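Local coordinates for protein copper-transporting ATPase PAA2, chloroplastic (Arabidopsis thaliana, PDB 5LBK) that uses ATP hydrolysis to carry copper across the chloroplast thylakoid membrane, and is represented here by its nucleotide-binding domain alone, at residues 51-56 against 66-71; 83-88 against 122-127. One frame throughout, in Å; residues are numbered along the deposited sequence.

Contact 1: 51-56 against 66-71; sequences PETRGQ and AEIDGR
Pro51 and Ile68 meet across the contact, the CG2 methyl of Ile68 lying against the proline ring. CG2 of Ile68 is 3.5 Å from CG of Pro51 and 3.8 Å from CB of the same residue. The nearer pair is a close apolar contact. The two side chains cross at a slant. Ile68 holds CG2 anti to its backbone N (chi1 -44°), and this torsion brings the methyl to the proline ring. The Thr53 and Ile68 side chains run side by side and point the same way. The fine placing of the CD1 end of Ile68 against CG2 of Thr53 is doubtful. The Thr53 CG2 methyl also lies 3.7 Å from the carbonyl O of Glu67. Further along, Ala66 places its CB 3.5 Å from the carbonyl O of Gly55 and 4.1 Å from CB of Gln56. The Gln56 amide end leads off elsewhere.

One water bridges the two backbones. It accepts from Arg54 N at 2.8 Å and donates to Glu67 O at 2.9 Å. Pro51 and Ile68 both also touch Ala26 of helix 17-27, so the apolar end of the contact continues toward that helix.

Residues 68-71 form a type I' turn, which closes the beta hairpin of strands 63-68 and 71-76. Gly70 has backbone angles that suit glycine. Within the hairpin, Ala66 is backbone-bonded to Val73. The loop 51-56 runs beside the other edge of strand 63-68, just before strand 56-59 begins.

No direct hydrogen bond joins the two segments. The pairing rests on the Pro51-Ile68 contact and on the Ala66 methyl against a carbonyl oxygen, and the water supplies a polar link where the loop and strand backbones do not bond directly.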
ATOM      1  N   PRO A  51       7.507  -7.211   7.721  1.00 64.36           N
ATOM      2  CA  PRO A  51       7.196  -8.631   7.913  1.00 66.60           C
ATOM      3  C   PRO A  51       7.628  -9.479   6.725  1.00 65.73           C
ATOM      4  O   PRO A  51       7.766  -9.009   5.590  1.00 62.29           O
ATOM      5  CB  PRO A  51       5.675  -8.653   8.072  1.00 64.68           C
ATOM      6  CG  PRO A  51       5.218  -7.457   7.337  1.00 62.52           C
ATOM      7  CD  PRO A  51       6.286  -6.401   7.615  1.00 61.04           C
ATOM      8  N   GLU A  52       7.835 -10.759   7.016  1.00 69.26           N
ATOM      9  CA  GLU A  52       8.349 -11.685   6.023  1.00 69.67           C
ATOM     10  C   GLU A  52       7.267 -12.040   5.008  1.00 67.02           C
ATOM     11  O   GLU A  52       6.065 -11.954   5.272  1.00 64.40           O
ATOM     12  CB  GLU A  52       8.878 -12.954   6.691  1.00 75.18           C
ATOM     13  CG  GLU A  52      10.029 -12.724   7.666  1.00 79.55           C
ATOM     14  CD  GLU A  52      11.316 -12.283   6.991  1.00 85.77           C
ATOM     15  OE1 GLU A  52      11.336 -12.191   5.750  1.00 94.10           O
ATOM     16  OE2 GLU A  52      12.317 -12.042   7.704  1.00 99.44           O
ATOM     17  N   THR A  53       7.714 -12.432   3.822  1.00 64.96           N
ATOM     18  CA  THR A  53       6.807 -12.888   2.784  1.00 62.10           C
ATOM     19  C   THR A  53       7.474 -13.994   1.988  1.00 64.28           C
ATOM     20  O   THR A  53       8.654 -13.890   1.650  1.00 65.61           O
ATOM     21  CB  THR A  53       6.419 -11.769   1.820  1.00 56.89           C
ATOM     22  OG1 THR A  53       7.585 -11.283   1.148  1.00 62.70           O
ATOM     23  CG2 THR A  53       5.764 -10.655   2.552  1.00 63.18           C
ATOM     24  N   ARG A  54       6.709 -15.024   1.650  1.00 67.88           N
ATOM     25  CA  ARG A  54       7.179 -16.032   0.712  1.00 66.56           C
ATOM     26  C   ARG A  54       6.232 -16.015  -0.477  1.00 64.31           C
ATOM     27  O   ARG A  54       5.153 -16.613  -0.445  1.00 62.47           O
ATOM     28  CB  ARG A  54       7.266 -17.426   1.328  1.00 71.89           C
ATOM     29  CG  ARG A  54       7.577 -18.505   0.274  1.00 76.08           C
ATOM     30  CD  ARG A  54       8.328 -19.697   0.863  1.00 80.28           C
ATOM     31  NE  ARG A  54       8.814 -20.629  -0.160  1.00 82.65           N
ATOM     32  CZ  ARG A  54       9.950 -20.482  -0.844  1.00 83.64           C
ATOM     33  NH1 ARG A  54      10.301 -21.396  -1.742  1.00 86.26           N
ATOM     34  NH2 ARG A  54      10.736 -19.422  -0.647  1.00 89.44           N
ATOM     35  N   GLY A  55       6.643 -15.339  -1.515  1.00 59.59           N
ATOM     36  CA  GLY A  55       5.884 -15.404  -2.733  1.00 64.57           C
ATOM     37  C   GLY A  55       5.174 -14.092  -2.985  1.00 51.40           C
ATOM     38  O   GLY A  55       4.762 -13.378  -2.057  1.00 50.61           O
ATOM     39  N   GLN A  56       5.044 -13.760  -4.259  1.00 32.71           N
ATOM     40  CA  GLN A  56       4.434 -12.502  -4.653  1.00 26.58           C
ATOM     41  C   GLN A  56       3.999 -12.658  -6.083  1.00 22.76           C
ATOM     42  O   GLN A  56       4.532 -13.506  -6.836  1.00 23.88           O
ATOM     43  CB  GLN A  56       5.345 -11.273  -4.494  1.00 32.63           C
ATOM     44  CG  GLN A  56       6.516 -11.157  -5.431  1.00 50.71           C
ATOM     45  CD  GLN A  56       7.794 -11.723  -4.855  1.00 68.19           C
ATOM     46  OE1 GLN A  56       7.812 -12.285  -3.762  1.00 81.63           O
ATOM     47  NE2 GLN A  56       8.875 -11.583  -5.597  1.00 76.11           N
ATOM     48  N   ALA A  66       1.120  -9.834  -2.219  1.00 27.70           N
ATOM     49  CA  ALA A  66       1.857 -10.850  -1.485  1.00 27.53           C
ATOM     50  C   ALA A  66       1.081 -11.168  -0.221  1.00 26.83           C
ATOM     51  O   ALA A  66       0.306 -10.346   0.274  1.00 28.72           O
ATOM     52  CB  ALA A  66       3.269 -10.376  -1.105  1.00 24.83           C
ATOM     53  N   GLU A  67       1.324 -12.355   0.323  1.00 27.19           N
ATOM     54  CA  GLU A  67       0.654 -12.754   1.553  1.00 28.93           C
ATOM     55  C   GLU A  67       1.504 -12.324   2.747  1.00 30.24           C
ATOM     56  O   GLU A  67       2.682 -12.690   2.851  1.00 32.63           O
ATOM     57  CB  GLU A  67       0.395 -14.260   1.556  1.00 32.46           C
ATOM     58  CG  GLU A  67      -0.651 -14.648   2.553  1.00 34.26           C
ATOM     59  CD  GLU A  67      -1.077 -16.108   2.531  1.00 38.37           C
ATOM     60  OE1 GLU A  67      -0.535 -16.924   1.739  1.00 44.05           O
ATOM     61  OE2 GLU A  67      -1.972 -16.429   3.338  1.00 45.63           O
ATOM     62  N   ILE A  68       0.898 -11.558   3.645  1.00 30.69           N
ATOM     63  CA  ILE A  68       1.552 -11.073   4.863  1.00 32.94           C
ATOM     64  C   ILE A  68       0.819 -11.636   6.069  1.00 33.81           C
ATOM     65  O   ILE A  68      -0.365 -11.344   6.268  1.00 35.83           O
ATOM     66  CB  ILE A  68       1.538  -9.550   4.962  1.00 28.46           C
ATOM     67  CG1 ILE A  68       1.899  -8.843   3.664  1.00 46.86           C
ATOM     68  CG2 ILE A  68       2.417  -9.106   6.149  1.00 40.59           C
ATOM     69  CD1 ILE A  68       3.167  -9.169   3.134  1.00 49.30           C
ATOM     70  N   ASP A  69       1.525 -12.414   6.873  1.00 37.90           N
ATOM     71  CA  ASP A  69       0.978 -13.068   8.059  1.00 46.87           C
ATOM     72  C   ASP A  69      -0.431 -13.616   7.818  1.00 49.24           C
ATOM     73  O   ASP A  69      -1.374 -13.359   8.569  1.00 58.42           O
ATOM     74  CB  ASP A  69       0.994 -12.111   9.247  1.00 56.34           C
ATOM     75  CG  ASP A  69       0.759 -12.821  10.548  1.00 80.04           C
ATOM     76  OD1 ASP A  69       1.742 -13.332  11.124  1.00 96.66           O
ATOM     77  OD2 ASP A  69      -0.406 -12.884  10.987  1.00 88.85           O
ATOM     78  N   GLY A  70      -0.570 -14.411   6.761  1.00 41.59           N
ATOM     79  CA  GLY A  70      -1.800 -15.151   6.552  1.00 49.13           C
ATOM     80  C   GLY A  70      -2.885 -14.416   5.794  1.00 42.26           C
ATOM     81  O   GLY A  70      -3.957 -14.992   5.566  1.00 43.52           O
ATOM     82  N   ARG A  71      -2.638 -13.176   5.375  1.00 39.92           N
ATOM     83  CA  ARG A  71      -3.597 -12.407   4.592  1.00 34.43           C
ATOM     84  C   ARG A  71      -2.923 -11.772   3.396  1.00 29.31           C
ATOM     85  O   ARG A  71      -1.807 -11.256   3.505  1.00 32.82           O
ATOM     86  CB  ARG A  71      -4.233 -11.327   5.425  1.00 40.42           C
ATOM     87  CG  ARG A  71      -5.319 -11.860   6.361  1.00 53.58           C
ATOM     88  CD  ARG A  71      -6.658 -11.973   5.617  1.00 42.40           C
ATOM     89  NE  ARG A  71      -7.586 -12.851   6.317  1.00 51.39           N
ATOM     90  CZ  ARG A  71      -8.322 -12.516   7.367  1.00 81.34           C
ATOM     91  NH1 ARG A  71      -8.255 -11.291   7.871  1.00 95.32           N
ATOM     92  NH2 ARG A  71      -9.128 -13.424   7.911  1.00 92.47           N
TER
HETATM   93  O   HOH W   1       4.028 -15.198   2.245  1.00 46.36           O

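Contact 2: 83-88 against 122-127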
ATOM      1  N   ASP A  83     -10.052  -3.994  -6.676  1.00 25.68           N
ATOM      2  CA  ASP A  83     -10.632  -5.147  -7.364  1.00 27.40           C
ATOM      3  C   ASP A  83     -10.084  -6.472  -6.854  1.00 29.71           C
ATOM      4  O   ASP A  83     -10.660  -7.518  -7.132  1.00 30.90           O
ATOM      5  CB  ASP A  83     -10.358  -5.072  -8.887  1.00 31.18           C
ATOM      6  CG  ASP A  83     -11.282  -4.090  -9.616  1.00 42.85           C
ATOM      7  OD1 ASP A  83     -12.324  -3.674  -9.032  1.00 33.83           O
ATOM      8  OD2 ASP A  83     -10.954  -3.716 -10.771  1.00 30.99           O
ATOM      9  N   ARG A  84      -8.955  -6.454  -6.163  1.00 24.44           N
ATOM     10  CA  ARG A  84      -8.295  -7.681  -5.743  0.56 23.40           C
ATOM     11  C   ARG A  84      -9.086  -8.445  -4.696  1.00 35.91           C
ATOM     12  O   ARG A  84      -8.973  -9.677  -4.623  1.00 34.72           O
ATOM     13  CB  ARG A  84      -6.898  -7.408  -5.185  0.56 28.64           C
ATOM     14  CG  ARG A  84      -5.845  -6.937  -6.171  0.56 21.86           C
ATOM     15  CD  ARG A  84      -5.864  -7.665  -7.520  0.56 32.74           C
ATOM     16  NE  ARG A  84      -5.501  -9.077  -7.429  0.56 42.13           N
ATOM     17  CZ  ARG A  84      -5.253  -9.856  -8.485  0.56 35.30           C
ATOM     18  NH1 ARG A  84      -5.322  -9.352  -9.706  0.56 39.46           N
ATOM     19  NH2 ARG A  84      -4.937 -11.137  -8.323  0.56 28.80           N
ATOM     20  N   PHE A  85      -9.889  -7.750  -3.872  1.00 31.54           N
ATOM     21  CA  PHE A  85     -10.534  -8.375  -2.727  1.00 29.38           C
ATOM     22  C   PHE A  85     -12.049  -8.155  -2.755  1.00 29.86           C
ATOM     23  O   PHE A  85     -12.527  -7.111  -3.192  1.00 31.37           O
ATOM     24  CB  PHE A  85      -9.965  -7.813  -1.414  1.00 33.95           C
ATOM     25  CG  PHE A  85      -8.448  -7.818  -1.364  1.00 35.10           C
ATOM     26  CD1 PHE A  85      -7.773  -8.997  -1.358  1.00 42.12           C
ATOM     27  CD2 PHE A  85      -7.716  -6.632  -1.328  1.00 39.67           C
ATOM     28  CE1 PHE A  85      -6.384  -9.017  -1.344  1.00 42.48           C
ATOM     29  CE2 PHE A  85      -6.305  -6.681  -1.305  1.00 33.66           C
ATOM     30  CZ  PHE A  85      -5.688  -7.836  -1.286  1.00 34.21           C
ATOM     31  N   LEU A  86     -12.788  -9.145  -2.253  1.00 31.78           N
ATOM     32  CA  LEU A  86     -14.250  -9.077  -2.299  1.00 42.39           C
ATOM     33  C   LEU A  86     -14.782  -8.000  -1.361  1.00 44.76           C
ATOM     34  O   LEU A  86     -15.787  -7.342  -1.658  1.00 33.89           O
ATOM     35  CB  LEU A  86     -14.853 -10.440  -1.940  1.00 39.02           C
ATOM     36  CG  LEU A  86     -16.398 -10.540  -1.928  1.00 45.76           C
ATOM     37  CD1 LEU A  86     -16.999 -10.455  -3.323  1.00 51.65           C
ATOM     38  CD2 LEU A  86     -16.890 -11.821  -1.263  1.00 51.67           C
ATOM     39  N   LYS A  87     -14.133  -7.809  -0.224  1.00 34.67           N
ATOM     40  CA  LYS A  87     -14.563  -6.769   0.701  1.00 34.43           C
ATOM     41  C   LYS A  87     -14.274  -5.411   0.080  1.00 31.80           C
ATOM     42  O   LYS A  87     -13.130  -5.140  -0.287  1.00 30.00           O
ATOM     43  CB  LYS A  87     -13.821  -6.910   2.026  1.00 35.97           C
ATOM     44  CG  LYS A  87     -14.133  -5.828   3.065  1.00 44.74           C
ATOM     45  CD  LYS A  87     -15.505  -6.014   3.670  1.00 54.04           C
ATOM     46  CE  LYS A  87     -15.808  -4.939   4.681  1.00 60.60           C
ATOM     47  NZ  LYS A  87     -17.138  -5.196   5.282  1.00 71.24           N
ATOM     48  N   LYS A  88     -15.298  -4.540   0.004  1.00 32.06           N
ATOM     49  CA  LYS A  88     -15.188  -3.207  -0.579  1.00 31.15           C
ATOM     50  C   LYS A  88     -15.361  -2.163   0.515  1.00 35.64           C
ATOM     51  O   LYS A  88     -16.100  -2.375   1.480  1.00 36.92           O
ATOM     52  CB  LYS A  88     -16.260  -2.963  -1.670  1.00 37.46           C
ATOM     53  CG  LYS A  88     -16.382  -4.045  -2.722  1.00 45.32           C
ATOM     54  CD  LYS A  88     -15.142  -4.178  -3.587  1.00 29.85           C
ATOM     55  CE  LYS A  88     -15.275  -5.344  -4.502  1.00 36.66           C
ATOM     56  NZ  LYS A  88     -13.967  -5.660  -5.144  1.00 28.50           N
ATOM     57  N   GLY A 122      -4.160  -2.301   0.032  1.00 21.75           N
ATOM     58  CA  GLY A 122      -5.359  -3.023   0.399  1.00 21.36           C
ATOM     59  C   GLY A 122      -5.067  -4.375   1.022  1.00 24.61           C
ATOM     60  O   GLY A 122      -4.013  -4.961   0.792  1.00 26.74           O
ATOM     61  N   ARG A 123      -6.007  -4.855   1.850  1.00 25.73           N
ATOM     62  CA  ARG A 123      -5.850  -6.146   2.534  1.00 28.84           C
ATOM     63  C   ARG A 123      -7.104  -7.005   2.449  1.00 28.40           C
ATOM     64  O   ARG A 123      -8.206  -6.501   2.672  1.00 30.44           O
ATOM     65  CB  ARG A 123      -5.483  -5.929   4.001  1.00 27.47           C
ATOM     66  CG  ARG A 123      -5.162  -7.186   4.748  1.00 29.00           C
ATOM     67  CD  ARG A 123      -4.417  -6.770   5.977  1.00 35.52           C
ATOM     68  NE  ARG A 123      -4.094  -7.874   6.828  1.00 42.75           N
ATOM     69  CZ  ARG A 123      -4.911  -8.395   7.730  1.00 50.30           C
ATOM     70  NH1 ARG A 123      -6.139  -7.914   7.911  1.00 51.52           N
ATOM     71  NH2 ARG A 123      -4.487  -9.419   8.439  1.00 52.12           N
ATOM     72  N   GLU A 124      -6.945  -8.320   2.177  1.00 28.50           N
ATOM     73  CA  GLU A 124      -8.112  -9.173   1.996  1.00 29.47           C
ATOM     74  C   GLU A 124      -8.934  -9.151   3.284  1.00 35.82           C
ATOM     75  O   GLU A 124      -8.391  -9.202   4.388  1.00 39.73           O
ATOM     76  CB  GLU A 124      -7.734 -10.611   1.638  1.00 32.34           C
ATOM     77  CG  GLU A 124      -8.897 -11.397   0.935  1.00 33.84           C
ATOM     78  CD  GLU A 124      -8.426 -12.559   0.080  1.00 52.24           C
ATOM     79  OE1 GLU A 124      -7.381 -13.145   0.418  1.00 50.26           O
ATOM     80  OE2 GLU A 124      -9.137 -12.911  -0.898  1.00 55.88           O
ATOM     81  N   GLY A 125     -10.250  -9.105   3.136  1.00 33.51           N
ATOM     82  CA  GLY A 125     -11.147  -9.028   4.270  1.00 36.26           C
ATOM     83  C   GLY A 125     -11.420  -7.629   4.768  1.00 36.71           C
ATOM     84  O   GLY A 125     -12.266  -7.466   5.655  1.00 38.44           O
ATOM     85  N   GLU A 126     -10.743  -6.614   4.230  1.00 34.00           N
ATOM     86  CA  GLU A 126     -10.845  -5.249   4.719  1.00 34.43           C
ATOM     87  C   GLU A 126     -11.006  -4.248   3.589  1.00 36.67           C
ATOM     88  O   GLU A 126     -11.529  -3.155   3.789  1.00 34.48           O
ATOM     89  CB  GLU A 126      -9.595  -4.853   5.511  1.00 43.55           C
ATOM     90  CG  GLU A 126      -9.408  -5.556   6.820  1.00 43.92           C
ATOM     91  CD  GLU A 126      -8.335  -4.896   7.621  1.00 46.24           C
ATOM     92  OE1 GLU A 126      -7.160  -5.269   7.449  1.00 35.84           O
ATOM     93  OE2 GLU A 126      -8.663  -3.960   8.380  1.00 46.55           O
ATOM     94  N   GLY A 127     -10.478  -4.559   2.430  1.00 29.83           N
ATOM     95  CA  GLY A 127     -10.466  -3.584   1.349  1.00 26.82           C
ATOM     96  C   GLY A 127      -9.297  -2.618   1.455  1.00 21.53           C
ATOM     97  O   GLY A 127      -8.237  -2.947   1.991  1.00 26.67           O
TER
HETATM   98  O   HOH W   2     -11.645 -11.464  -1.094  1.00 39.60           O
HETATM   99  O   HOH W   3     -12.048  -9.780   1.031  1.00 34.00           O
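Phe85 lays one face of its ring over the Arg123-Glu124 peptide. Glu124 N lies 3.5 Å above the ring plane and Arg123 C 3.8 Å above it, both over the ring centre. On the opposite face sits CB of Arg84. Phe85 holds CG anti to its carbonyl carbon (chi1 -50°), which directs the ring to this peptide. At the ring's CD1 corner, Glu124 approaches with CB at 3.4 Å. The Glu124 chain then extends beyond CG, its carboxylate plane turned 53° from the ring. Its OE2 accepts a hydrogen bond from a water, and that water accepts from Leu86 N. Phe85 also packs on Phe72 and Ala74 of strand 71-76.

The hairpin turn between strands 117-123 and 127-134 holds a classic beta bulge, with Glu126 and Gly127 both facing Arg123. The carbonyl O of Arg123 accepts from both of their N-H groups. Arg123 NH1 also forms a salt bridge with OE1 of Glu126, which Tyr15 OH bonds as well.

Lys87 meets this turn with its aliphatic part. Its CG is 3.5 Å from Glu126 C and 3.6 Å from Gly125 O, while its amine leads away. A second water accepts from both Lys87 N and Gly125 N.

In the fold
Contacts 1 and 2 reach the same six-stranded antiparallel sheet, with centres about 15 Å apart. Along the chain, both segments of contact 1 precede both segments of contact 2. Strand 71-76 connects them: it pairs with strand 63-68 on one side and with strand 117-123 on the other. Arg71 links them directly. Its CG packs 3.3 Å from NH2 of Arg123, and its CD lies 3.5 Å from O of Glu124. The turn between strands 56-59 and 63-68, close to contact 1 in sequence, is glycine-rich; it probably borders the nucleotide, as in related P1B-type ATPases.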